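Local structure of unconventional myosin IB (5XGG) at residues I31-E36 with E47-N52. The protein is probably a single-headed actin-based motor of the class-one myosins, whose C-terminal SH3 domain probably binds proline-rich partners. Numbering follows the deposited sequence.
Sequences ILEKDE and EGWIPN
W49 brings the six-membered ring of its indole up to the CG of E33 and the CB of D35 in a side-chain contact between two strands of the SH3 beta-barrel that are second neighbours in the sheet. Strand 38-43 runs between them, so I31-E36 and E47-N52 exchange no clear backbone hydrogen bond; the axes of strands 31-35 and 47-51 come no closer than 8.9 Å, their directions 51° apart. W49, which packs on K40 of the intervening strand, spans most of that gap and has more of its surface buried in the contact than any other residue. With its CG anti to the carbonyl carbon (chi1 -62°), the indole reaches across toward the 31-36 strand. W49 CZ3 lies 3.8 Å from D35 CB and W49 CH2 4.0 Å from E33 CG, both meeting the ring obliquely. L32 and E33 both point toward the other strand and both bond K40 through the backbone, consistent with a beta bulge. L32 CD1 rests 3.5 Å from E47 OE2, an oxygen salt-bridged to K40, which probably fixes the carboxylate beside the leucine. Facing the barrel interior, I31 and I50 touch through their CD1 methyls at 4.0 Å, I31 also packing on W39 and I50 on L21 and F23. Where 31-35 gives way to the n-Src loop, N52 ND2 lies 3.0 Å from E36 O.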
loop_
_atom_site.group_PDB
_atom_site.type_symbol
_atom_site.label_atom_id
_atom_site.label_comp_id
_atom_site.label_asym_id
_atom_site.label_seq_id
_atom_site.Cartn_x
_atom_site.Cartn_y
_atom_site.Cartn_z
ATOM N N ILE A 31 -5.273 0.189 -0.071
ATOM C CA ILE A 31 -5.186 -0.104 -1.495
ATOM C C ILE A 31 -6.493 0.262 -2.181
ATOM O O ILE A 31 -7.562 -0.226 -1.802
ATOM C CB ILE A 31 -4.805 -1.587 -1.753
ATOM C CG1 ILE A 31 -3.526 -1.878 -0.983
ATOM C CG2 ILE A 31 -4.705 -1.802 -3.253
ATOM C CD1 ILE A 31 -2.282 -1.054 -1.343
ATOM N N LEU A 32 -6.398 1.152 -3.165
ATOM C CA LEU A 32 -7.571 1.676 -3.875
ATOM C C LEU A 32 -7.803 0.951 -5.219
ATOM O O LEU A 32 -8.934 0.965 -5.766
ATOM C CB LEU A 32 -7.357 3.187 -4.095
ATOM C CG LEU A 32 -7.146 4.063 -2.922
ATOM C CD1 LEU A 32 -6.950 5.482 -3.454
ATOM C CD2 LEU A 32 -8.247 3.894 -1.881
ATOM N N GLU A 33 -6.769 0.326 -5.782
ATOM C CA GLU A 33 -6.827 -0.206 -7.127
ATOM C C GLU A 33 -5.554 -1.005 -7.348
ATOM O O GLU A 33 -4.555 -0.742 -6.653
ATOM C CB GLU A 33 -6.947 1.000 -8.093
ATOM C CG GLU A 33 -6.615 0.811 -9.545
ATOM C CD GLU A 33 -7.522 1.671 -10.388
ATOM O OE1 GLU A 33 -7.656 2.878 -10.050
ATOM O OE2 GLU A 33 -8.129 1.075 -11.288
ATOM N N LYS A 34 -5.612 -1.966 -8.277
ATOM C CA LYS A 34 -4.460 -2.826 -8.624
ATOM C C LYS A 34 -4.171 -2.769 -10.112
ATOM O O LYS A 34 -5.069 -2.756 -10.982
ATOM C CB LYS A 34 -4.679 -4.244 -8.144
ATOM C CG LYS A 34 -4.789 -4.401 -6.669
ATOM C CD LYS A 34 -4.888 -5.876 -6.328
ATOM C CE LYS A 34 -4.560 -6.191 -4.877
ATOM N NZ LYS A 34 -5.583 -6.057 -3.798
ATOM N N ASP A 35 -2.888 -2.763 -10.462
ATOM C CA ASP A 35 -2.463 -2.856 -11.853
ATOM C C ASP A 35 -1.219 -3.723 -11.924
ATOM O O ASP A 35 -0.107 -3.203 -12.000
ATOM C CB ASP A 35 -2.121 -1.473 -12.405
ATOM C CG ASP A 35 -1.571 -1.539 -13.834
ATOM O OD1 ASP A 35 -2.001 -2.462 -14.592
ATOM O OD2 ASP A 35 -0.701 -0.724 -14.174
ATOM N N GLU A 36 -1.440 -5.037 -11.956
ATOM C CA GLU A 36 -0.379 -6.029 -11.972
ATOM C C GLU A 36 0.626 -5.761 -10.781
ATOM O O GLU A 36 0.238 -5.780 -9.625
ATOM C CB GLU A 36 0.257 -6.050 -13.365
ATOM C CG GLU A 36 -0.737 -6.523 -14.401
ATOM C CD GLU A 36 -0.093 -6.928 -15.711
ATOM O OE1 GLU A 36 0.482 -6.035 -16.402
ATOM O OE2 GLU A 36 -0.184 -8.140 -16.053
ATOM N N GLU A 47 -1.985 9.817 -2.341
ATOM C CA GLU A 47 -2.346 8.623 -3.178
ATOM C C GLU A 47 -1.280 8.519 -4.272
ATOM O O GLU A 47 -0.847 9.540 -4.839
ATOM C CB GLU A 47 -3.754 8.810 -3.763
ATOM C CG GLU A 47 -4.248 7.818 -4.765
ATOM C CD GLU A 47 -5.551 8.240 -5.468
ATOM O OE1 GLU A 47 -5.900 9.442 -5.522
ATOM O OE2 GLU A 47 -6.057 7.389 -6.237
ATOM N N GLY A 48 -0.780 7.328 -4.477
ATOM C CA GLY A 48 0.132 7.099 -5.588
ATOM C C GLY A 48 0.383 5.601 -5.769
ATOM O O GLY A 48 0.035 4.777 -4.921
ATOM N N TRP A 49 1.036 5.248 -6.857
ATOM C CA TRP A 49 1.371 3.868 -7.077
ATOM C C TRP A 49 2.557 3.441 -6.204
ATOM O O TRP A 49 3.547 4.144 -6.055
ATOM C CB TRP A 49 1.732 3.617 -8.566
ATOM C CG TRP A 49 0.643 3.885 -9.480
ATOM C CD1 TRP A 49 0.483 5.012 -10.225
ATOM C CD2 TRP A 49 -0.524 3.056 -9.722
ATOM N NE1 TRP A 49 -0.713 4.921 -10.957
ATOM C CE2 TRP A 49 -1.329 3.737 -10.688
ATOM C CE3 TRP A 49 -0.947 1.806 -9.258
ATOM C CZ2 TRP A 49 -2.572 3.239 -11.102
ATOM C CZ3 TRP A 49 -2.096 1.233 -9.756
ATOM C CH2 TRP A 49 -2.951 1.968 -10.656
ATOM N N ILE A 50 2.444 2.198 -5.759
ATOM C CA ILE A 50 3.475 1.509 -4.998
ATOM C C ILE A 50 3.742 0.147 -5.615
ATOM O O ILE A 50 2.881 -0.516 -6.161
ATOM C CB ILE A 50 3.062 1.343 -3.540
ATOM C CG1 ILE A 50 1.878 0.322 -3.310
ATOM C CG2 ILE A 50 2.706 2.645 -2.884
ATOM C CD1 ILE A 50 1.572 0.064 -1.831
ATOM N N PRO A 51 4.999 -0.303 -5.544
ATOM C CA PRO A 51 5.344 -1.669 -5.956
ATOM C C PRO A 51 4.867 -2.705 -4.958
ATOM O O PRO A 51 5.206 -2.606 -3.759
ATOM C CB PRO A 51 6.887 -1.614 -5.972
ATOM C CG PRO A 51 7.219 -0.541 -5.025
ATOM C CD PRO A 51 6.119 0.441 -5.022
ATOM N N ASN A 52 4.010 -3.648 -5.414
ATOM C CA ASN A 52 3.418 -4.573 -4.489
ATOM C C ASN A 52 4.404 -5.525 -3.838
ATOM O O ASN A 52 4.115 -6.036 -2.825
ATOM C CB ASN A 52 2.213 -5.309 -5.125
ATOM C CG ASN A 52 2.617 -6.362 -6.180
ATOM O OD1 ASN A 52 3.665 -6.947 -6.127
ATOM N ND2 ASN A 52 1.714 -6.636 -7.108
#